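Long-range contact in putative fluoride ion transporter CrcB (Bordetella pertussis, PDB 5NKQ), which forms a fluoride-specific, double-barrelled membrane channel that lowers the cell's fluoride concentration and so its toxicity, while excluding chloride: residues A[39-53]-A[71-85]. Sequence-based numbering, arbitrary orientation.
Sequences TLTANLVGGYLIGVM and AVTGFLGGLTTFSTF. With NA (sodium ion), chain I; F (fluoride ion), chain J.
Asn43 reaches from helix 37-59 to the break in the transmembrane segment opposite and grips the backbone of Thr81 with both ends of its amide. Thr81 N donates to Asn43 OD1 (2.9 Å) in the carbonyl plane, at an N-H...O angle of 163°; Asn43 ND2 gives a longer, more bent bond to Thr81 O (3.3 Å). The same ND2 donates to the fluoride ion at 2.8 Å. An amide suits this place because it can pair with both the N-H and the C=O of Thr81, a residue outside helical geometry, and still offer N-H to an anion; the paired bonds fix its rotation. Phe85 CD1 lies 3.6 Å from the fluoride, and Ser108 of helix 98-126 supplies another hydrogen bond.

Thr80, where helical geometry ends, holds OG1 between its backbone N and carbonyl carbon (chi1 64°), where it hydrogen-bonds back to Leu76 O, while CG2 is directed at helix 37-59 and rests 3.6 Å from Gly46 CA. Glycine, having no side chain, admits this methyl; the backbones come within 4.7 Å at the CA atoms of Asn43 and Thr80. Farther along, the branched end of Leu76 fits as a knob among Gly46, Leu49, Ile50 and Met53, its CD2 3.6 Å from Leu49 CB. Beta-branched Val72 serves two neighbours, setting CG1 against Ile50 CD1 and CG2 against Met53 CB.

The peptide whose N-H Asn43 receives turns its carbonyl, Thr80 O, the other way to the central sodium ion, which Gly77 O and the same two atoms of the second subunit also bind, joining the dual-topology dimer. The 39-53 and 71-79 parts of these helices run nearly antiparallel, at 154°, with helix 98-126 beside the fluoride and helix 6-30 packing on Phe75 and Thr81.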
ATOM      1  N   THR A  39      -5.492  -8.391   5.384  1.00 32.98           N
ATOM      2  CA  THR A  39      -4.739  -7.295   4.782  1.00 32.27           C
ATOM      3  C   THR A  39      -3.288  -7.692   4.550  1.00 31.79           C
ATOM      4  O   THR A  39      -2.709  -7.382   3.501  1.00 33.27           O
ATOM      5  CB  THR A  39      -4.812  -6.051   5.669  1.00 30.90           C
ATOM      6  OG1 THR A  39      -6.181  -5.736   5.948  1.00 32.41           O
ATOM      7  CG2 THR A  39      -4.152  -4.865   4.974  1.00 27.75           C
ATOM      8  N   LEU A  40      -2.684  -8.382   5.520  1.00 28.28           N
ATOM      9  CA  LEU A  40      -1.300  -8.818   5.369  1.00 39.05           C
ATOM     10  C   LEU A  40      -1.163  -9.831   4.240  1.00 38.07           C
ATOM     11  O   LEU A  40      -0.205  -9.771   3.460  1.00 34.33           O
ATOM     12  CB  LEU A  40      -0.790  -9.403   6.685  1.00 37.52           C
ATOM     13  CG  LEU A  40       0.679  -9.829   6.714  1.00 39.57           C
ATOM     14  CD1 LEU A  40       1.582  -8.646   6.397  1.00 38.64           C
ATOM     15  CD2 LEU A  40       1.033 -10.434   8.063  1.00 41.33           C
ATOM     16  N   THR A  41      -2.113 -10.764   4.132  1.00 28.53           N
ATOM     17  CA  THR A  41      -2.077 -11.729   3.037  1.00 31.49           C
ATOM     18  C   THR A  41      -2.171 -11.030   1.688  1.00 29.95           C
ATOM     19  O   THR A  41      -1.451 -11.381   0.747  1.00 33.52           O
ATOM     20  CB  THR A  41      -3.207 -12.748   3.193  1.00 30.27           C
ATOM     21  OG1 THR A  41      -3.026 -13.480   4.412  1.00 32.39           O
ATOM     22  CG2 THR A  41      -3.220 -13.722   2.021  1.00 33.79           C
ATOM     23  N   ALA A  42      -3.046 -10.026   1.578  1.00 28.20           N
ATOM     24  CA  ALA A  42      -3.185  -9.301   0.320  1.00 36.95           C
ATOM     25  C   ALA A  42      -1.897  -8.577  -0.047  1.00 33.82           C
ATOM     26  O   ALA A  42      -1.498  -8.557  -1.218  1.00 36.83           O
ATOM     27  CB  ALA A  42      -4.350  -8.315   0.409  1.00 27.88           C
ATOM     28  N   ASN A  43      -1.226  -7.979   0.941  1.00 33.51           N
ATOM     29  CA  ASN A  43       0.014  -7.264   0.662  1.00 34.72           C
ATOM     30  C   ASN A  43       1.161  -8.226   0.375  1.00 30.68           C
ATOM     31  O   ASN A  43       1.999  -7.957  -0.494  1.00 34.68           O
ATOM     32  CB  ASN A  43       0.362  -6.338   1.827  1.00 27.66           C
ATOM     33  CG  ASN A  43      -0.517  -5.103   1.872  1.00 38.77           C
ATOM     34  OD1 ASN A  43      -1.053  -4.674   0.850  1.00 35.53           O
ATOM     35  ND2 ASN A  43      -0.665  -4.522   3.058  1.00 39.38           N
ATOM     36  N   LEU A  44       1.216  -9.351   1.090  1.00 32.37           N
ATOM     37  CA  LEU A  44       2.278 -10.325   0.854  1.00 33.33           C
ATOM     38  C   LEU A  44       2.121 -10.992  -0.507  1.00 36.26           C
ATOM     39  O   LEU A  44       3.097 -11.140  -1.252  1.00 28.25           O
ATOM     40  CB  LEU A  44       2.295 -11.372   1.968  1.00 35.93           C
ATOM     41  CG  LEU A  44       2.772 -10.912   3.346  1.00 37.66           C
ATOM     42  CD1 LEU A  44       2.718 -12.057   4.344  1.00 38.98           C
ATOM     43  CD2 LEU A  44       4.173 -10.334   3.262  1.00 32.05           C
ATOM     44  N   VAL A  45       0.898 -11.406  -0.846  1.00 34.08           N
ATOM     45  CA  VAL A  45       0.657 -12.025  -2.148  1.00 31.61           C
ATOM     46  C   VAL A  45       0.899 -11.019  -3.266  1.00 32.64           C
ATOM     47  O   VAL A  45       1.513 -11.343  -4.291  1.00 31.77           O
ATOM     48  CB  VAL A  45      -0.766 -12.611  -2.205  1.00 31.20           C
ATOM     49  CG1 VAL A  45      -1.134 -12.988  -3.631  1.00 29.34           C
ATOM     50  CG2 VAL A  45      -0.871 -13.821  -1.291  1.00 30.46           C
ATOM     51  N   GLY A  46       0.429  -9.783  -3.087  1.00 36.53           N
ATOM     52  CA  GLY A  46       0.666  -8.764  -4.095  1.00 27.67           C
ATOM     53  C   GLY A  46       2.136  -8.425  -4.248  1.00 31.89           C
ATOM     54  O   GLY A  46       2.605  -8.139  -5.353  1.00 30.35           O
ATOM     55  N   GLY A  47       2.883  -8.448  -3.142  1.00 28.66           N
ATOM     56  CA  GLY A  47       4.315  -8.216  -3.229  1.00 27.73           C
ATOM     57  C   GLY A  47       5.033  -9.309  -3.998  1.00 36.52           C
ATOM     58  O   GLY A  47       5.950  -9.035  -4.776  1.00 38.05           O
ATOM     59  N   TYR A  48       4.620 -10.562  -3.797  1.00 30.57           N
ATOM     60  CA  TYR A  48       5.211 -11.663  -4.550  1.00 32.46           C
ATOM     61  C   TYR A  48       4.826 -11.594  -6.024  1.00 30.08           C
ATOM     62  O   TYR A  48       5.664 -11.833  -6.901  1.00 31.58           O
ATOM     63  CB  TYR A  48       4.779 -12.999  -3.943  1.00 30.79           C
ATOM     64  CG  TYR A  48       5.302 -14.214  -4.676  1.00 36.48           C
ATOM     65  CD1 TYR A  48       6.590 -14.685  -4.452  1.00 38.76           C
ATOM     66  CD2 TYR A  48       4.505 -14.898  -5.586  1.00 35.69           C
ATOM     67  CE1 TYR A  48       7.071 -15.797  -5.117  1.00 39.73           C
ATOM     68  CE2 TYR A  48       4.977 -16.012  -6.256  1.00 36.54           C
ATOM     69  CZ  TYR A  48       6.261 -16.456  -6.018  1.00 41.28           C
ATOM     70  OH  TYR A  48       6.736 -17.563  -6.681  1.00 46.29           O
ATOM     71  N   LEU A  49       3.567 -11.258  -6.314  1.00 29.46           N
ATOM     72  CA  LEU A  49       3.098 -11.286  -7.695  1.00 29.13           C
ATOM     73  C   LEU A  49       3.694 -10.157  -8.527  1.00 30.39           C
ATOM     74  O   LEU A  49       3.841 -10.306  -9.745  1.00 27.82           O
ATOM     75  CB  LEU A  49       1.571 -11.229  -7.731  1.00 28.92           C
ATOM     76  CG  LEU A  49       0.857 -12.504  -7.279  1.00 31.71           C
ATOM     77  CD1 LEU A  49      -0.653 -12.335  -7.342  1.00 30.94           C
ATOM     78  CD2 LEU A  49       1.304 -13.687  -8.125  1.00 28.28           C
ATOM     79  N   ILE A  50       4.040  -9.029  -7.905  1.00 30.75           N
ATOM     80  CA  ILE A  50       4.669  -7.966  -8.682  1.00 27.55           C
ATOM     81  C   ILE A  50       6.129  -8.302  -8.961  1.00 27.67           C
ATOM     82  O   ILE A  50       6.681  -7.876  -9.982  1.00 27.81           O
ATOM     83  CB  ILE A  50       4.515  -6.602  -7.985  1.00 32.53           C
ATOM     84  CG1 ILE A  50       4.879  -5.473  -8.954  1.00 27.24           C
ATOM     85  CG2 ILE A  50       5.366  -6.527  -6.725  1.00 27.43           C
ATOM     86  CD1 ILE A  50       4.584  -4.089  -8.426  1.00 32.40           C
ATOM     87  N   GLY A  51       6.775  -9.070  -8.083  1.00 30.14           N
ATOM     88  CA  GLY A  51       8.081  -9.607  -8.420  1.00 32.89           C
ATOM     89  C   GLY A  51       8.004 -10.589  -9.573  1.00 34.01           C
ATOM     90  O   GLY A  51       8.893 -10.631 -10.428  1.00 30.84           O
ATOM     91  N   VAL A  52       6.932 -11.384  -9.616  1.00 34.65           N
ATOM     92  CA  VAL A  52       6.702 -12.271 -10.752  1.00 33.61           C
ATOM     93  C   VAL A  52       6.455 -11.456 -12.015  1.00 35.82           C
ATOM     94  O   VAL A  52       7.016 -11.741 -13.080  1.00 39.05           O
ATOM     95  CB  VAL A  52       5.528 -13.222 -10.458  1.00 28.34           C
ATOM     96  CG1 VAL A  52       5.143 -13.999 -11.711  1.00 29.71           C
ATOM     97  CG2 VAL A  52       5.879 -14.168  -9.318  1.00 28.55           C
ATOM     98  N   MET A  53       5.614 -10.423 -11.911  1.00 35.26           N
ATOM     99  CA  MET A  53       5.262  -9.636 -13.089  1.00 31.39           C
ATOM    100  C   MET A  53       6.455  -8.854 -13.620  1.00 29.10           C
ATOM    101  O   MET A  53       6.691  -8.825 -14.833  1.00 31.87           O
ATOM    102  CB  MET A  53       4.101  -8.697 -12.766  1.00 31.36           C
ATOM    103  CG  MET A  53       2.752  -9.389 -12.671  1.00 35.86           C
ATOM    104  SD  MET A  53       2.369 -10.358 -14.145  1.00 37.65           S
ATOM    105  CE  MET A  53       2.460  -9.100 -15.417  1.00 37.22           C
ATOM    106  N   ALA A  71      -2.524  -5.913 -15.055  1.00 36.18           N
ATOM    107  CA  ALA A  71      -2.015  -6.842 -14.053  1.00 33.72           C
ATOM    108  C   ALA A  71      -1.367  -6.125 -12.870  1.00 31.55           C
ATOM    109  O   ALA A  71      -1.685  -6.421 -11.714  1.00 35.47           O
ATOM    110  CB  ALA A  71      -1.013  -7.807 -14.694  1.00 30.92           C
ATOM    111  N   VAL A  72      -0.456  -5.191 -13.137  1.00 32.01           N
ATOM    112  CA  VAL A  72       0.305  -4.544 -12.074  1.00 29.89           C
ATOM    113  C   VAL A  72      -0.415  -3.288 -11.602  1.00 31.24           C
ATOM    114  O   VAL A  72      -0.827  -3.195 -10.441  1.00 30.13           O
ATOM    115  CB  VAL A  72       1.736  -4.212 -12.533  1.00 29.99           C
ATOM    116  CG1 VAL A  72       2.529  -3.605 -11.388  1.00 28.01           C
ATOM    117  CG2 VAL A  72       2.425  -5.457 -13.068  1.00 27.16           C
ATOM    118  N   THR A  73      -0.561  -2.308 -12.499  1.00 32.12           N
ATOM    119  CA  THR A  73      -1.221  -1.059 -12.131  1.00 26.71           C
ATOM    120  C   THR A  73      -2.664  -1.304 -11.706  1.00 30.05           C
ATOM    121  O   THR A  73      -3.156  -0.680 -10.757  1.00 26.69           O
ATOM    122  CB  THR A  73      -1.165  -0.071 -13.297  1.00 29.62           C
ATOM    123  OG1 THR A  73       0.195   0.095 -13.720  1.00 33.16           O
ATOM    124  CG2 THR A  73      -1.728   1.281 -12.883  1.00 26.57           C
ATOM    125  N   GLY A  74      -3.353  -2.214 -12.388  1.00 29.59           N
ATOM    126  CA  GLY A  74      -4.730  -2.519 -12.060  1.00 26.87           C
ATOM    127  C   GLY A  74      -4.880  -3.554 -10.964  1.00 32.21           C
ATOM    128  O   GLY A  74      -5.176  -3.209  -9.817  1.00 30.52           O
ATOM    129  N   PHE A  75      -4.657  -4.827 -11.305  1.00 28.45           N
ATOM    130  CA  PHE A  75      -4.958  -5.917 -10.381  1.00 35.05           C
ATOM    131  C   PHE A  75      -4.138  -5.812  -9.100  1.00 32.63           C
ATOM    132  O   PHE A  75      -4.690  -5.774  -7.995  1.00 27.19           O
ATOM    133  CB  PHE A  75      -4.720  -7.265 -11.066  1.00 27.31           C
ATOM    134  CG  PHE A  75      -4.939  -8.445 -10.163  1.00 36.59           C
ATOM    135  CD1 PHE A  75      -6.221  -8.851  -9.834  1.00 37.31           C
ATOM    136  CD2 PHE A  75      -3.864  -9.147  -9.645  1.00 27.53           C
ATOM    137  CE1 PHE A  75      -6.429  -9.936  -9.001  1.00 36.86           C
ATOM    138  CE2 PHE A  75      -4.064 -10.234  -8.814  1.00 31.74           C
ATOM    139  CZ  PHE A  75      -5.348 -10.629  -8.492  1.00 34.60           C
ATOM    140  N   LEU A  76      -2.811  -5.770  -9.229  1.00 30.69           N
ATOM    141  CA  LEU A  76      -1.966  -5.707  -8.040  1.00 33.27           C
ATOM    142  C   LEU A  76      -2.117  -4.378  -7.312  1.00 36.03           C
ATOM    143  O   LEU A  76      -1.931  -4.319  -6.091  1.00 37.09           O
ATOM    144  CB  LEU A  76      -0.509  -5.954  -8.425  1.00 32.88           C
ATOM    145  CG  LEU A  76      -0.264  -7.354  -8.987  1.00 32.82           C
ATOM    146  CD1 LEU A  76       1.185  -7.527  -9.406  1.00 32.78           C
ATOM    147  CD2 LEU A  76      -0.668  -8.411  -7.970  1.00 27.47           C
ATOM    148  N   GLY A  77      -2.454  -3.309  -8.036  1.00 34.49           N
ATOM    149  CA  GLY A  77      -2.735  -2.039  -7.393  1.00 29.80           C
ATOM    150  C   GLY A  77      -4.048  -2.015  -6.642  1.00 32.20           C
ATOM    151  O   GLY A  77      -4.230  -1.173  -5.757  1.00 36.56           O
ATOM    152  N   GLY A  78      -4.969  -2.914  -6.977  1.00 28.25           N
ATOM    153  CA  GLY A  78      -6.214  -3.022  -6.245  1.00 27.01           C
ATOM    154  C   GLY A  78      -6.144  -4.083  -5.168  1.00 32.43           C
ATOM    155  O   GLY A  78      -6.893  -4.037  -4.188  1.00 33.23           O
ATOM    156  N   LEU A  79      -5.234  -5.045  -5.340  1.00 27.20           N
ATOM    157  CA  LEU A  79      -5.087  -6.116  -4.360  1.00 27.35           C
ATOM    158  C   LEU A  79      -4.368  -5.627  -3.108  1.00 27.33           C
ATOM    159  O   LEU A  79      -4.824  -5.868  -1.985  1.00 27.42           O
ATOM    160  CB  LEU A  79      -4.341  -7.295  -4.983  1.00 27.45           C
ATOM    161  CG  LEU A  79      -3.967  -8.424  -4.023  1.00 37.76           C
ATOM    162  CD1 LEU A  79      -5.212  -9.027  -3.379  1.00 27.77           C
ATOM    163  CD2 LEU A  79      -3.159  -9.485  -4.748  1.00 27.73           C
ATOM    164  N   THR A  80      -3.237  -4.949  -3.279  1.00 29.16           N
ATOM    165  CA  THR A  80      -2.502  -4.433  -2.136  1.00 30.62           C
ATOM    166  C   THR A  80      -3.110  -3.114  -1.667  1.00 31.71           C
ATOM    167  O   THR A  80      -3.928  -2.498  -2.351  1.00 31.02           O
ATOM    168  CB  THR A  80      -1.025  -4.243  -2.481  1.00 29.56           C
ATOM    169  OG1 THR A  80      -0.894  -3.252  -3.508  1.00 30.96           O
ATOM    170  CG2 THR A  80      -0.431  -5.554  -2.966  1.00 27.28           C
ATOM    171  N   THR A  81      -2.703  -2.683  -0.476  1.00 31.00           N
ATOM    172  CA  THR A  81      -3.234  -1.450   0.084  1.00 34.71           C
ATOM    173  C   THR A  81      -2.252  -0.893   1.103  1.00 35.58           C
ATOM    174  O   THR A  81      -1.713  -1.634   1.929  1.00 35.45           O
ATOM    175  CB  THR A  81      -4.607  -1.674   0.734  1.00 32.88           C
ATOM    176  OG1 THR A  81      -5.017  -0.481   1.414  1.00 27.03           O
ATOM    177  CG2 THR A  81      -4.558  -2.833   1.721  1.00 30.29           C
ATOM    178  N   PHE A  82      -2.015   0.414   1.024  1.00 36.45           N
ATOM    179  CA  PHE A  82      -1.227   1.124   2.020  1.00 38.12           C
ATOM    180  C   PHE A  82      -2.090   1.876   3.021  1.00 32.50           C
ATOM    181  O   PHE A  82      -1.717   1.974   4.195  1.00 35.69           O
ATOM    182  CB  PHE A  82      -0.274   2.112   1.337  1.00 37.87           C
ATOM    183  CG  PHE A  82       1.084   2.183   1.970  1.00 40.19           C
ATOM    184  CD1 PHE A  82       1.251   2.742   3.225  1.00 45.62           C
ATOM    185  CD2 PHE A  82       2.199   1.702   1.302  1.00 42.47           C
ATOM    186  CE1 PHE A  82       2.502   2.811   3.808  1.00 48.59           C
ATOM    187  CE2 PHE A  82       3.453   1.770   1.879  1.00 45.53           C
ATOM    188  CZ  PHE A  82       3.604   2.325   3.134  1.00 47.86           C
ATOM    189  N   SER A  83      -3.239   2.395   2.582  1.00 29.57           N
ATOM    190  CA  SER A  83      -4.118   3.141   3.477  1.00 26.88           C
ATOM    191  C   SER A  83      -4.722   2.234   4.540  1.00 31.83           C
ATOM    192  O   SER A  83      -4.728   2.575   5.729  1.00 32.86           O
ATOM    193  CB  SER A  83      -5.218   3.832   2.670  1.00 29.18           C
ATOM    194  OG  SER A  83      -5.904   2.903   1.847  1.00 29.89           O
ATOM    195  N   THR A  84      -5.245   1.075   4.131  1.00 27.06           N
ATOM    196  CA  THR A  84      -5.800   0.135   5.100  1.00 36.04           C
ATOM    197  C   THR A  84      -4.732  -0.322   6.086  1.00 37.43           C
ATOM    198  O   THR A  84      -4.993  -0.426   7.291  1.00 27.45           O
ATOM    199  CB  THR A  84      -6.417  -1.067   4.381  1.00 38.44           C
ATOM    200  OG1 THR A  84      -7.400  -0.613   3.442  1.00 40.31           O
ATOM    201  CG2 THR A  84      -7.081  -2.004   5.382  1.00 35.18           C
ATOM    202  N   PHE A  85      -3.519  -0.587   5.594  1.00 31.37           N
ATOM    203  CA  PHE A  85      -2.411  -0.905   6.488  1.00 32.55           C
ATOM    204  C   PHE A  85      -2.130   0.246   7.445  1.00 30.33           C
ATOM    205  O   PHE A  85      -1.844   0.026   8.628  1.00 33.24           O
ATOM    206  CB  PHE A  85      -1.162  -1.243   5.670  1.00 36.82           C
ATOM    207  CG  PHE A  85       0.124  -1.089   6.434  1.00 35.72           C
ATOM    208  CD1 PHE A  85       0.546  -2.073   7.311  1.00 38.13           C
ATOM    209  CD2 PHE A  85       0.914   0.037   6.268  1.00 35.54           C
ATOM    210  CE1 PHE A  85       1.727  -1.934   8.015  1.00 38.26           C
ATOM    211  CE2 PHE A  85       2.096   0.181   6.969  1.00 37.92           C
ATOM    212  CZ  PHE A  85       2.504  -0.806   7.843  1.00 38.39           C
TER
HETATM  213 NA    NA I 201      -4.136  -0.594  -3.541  1.00 39.07          NA
HETATM  214  F     F J 202      -0.331  -5.195   5.756  1.00 42.52           F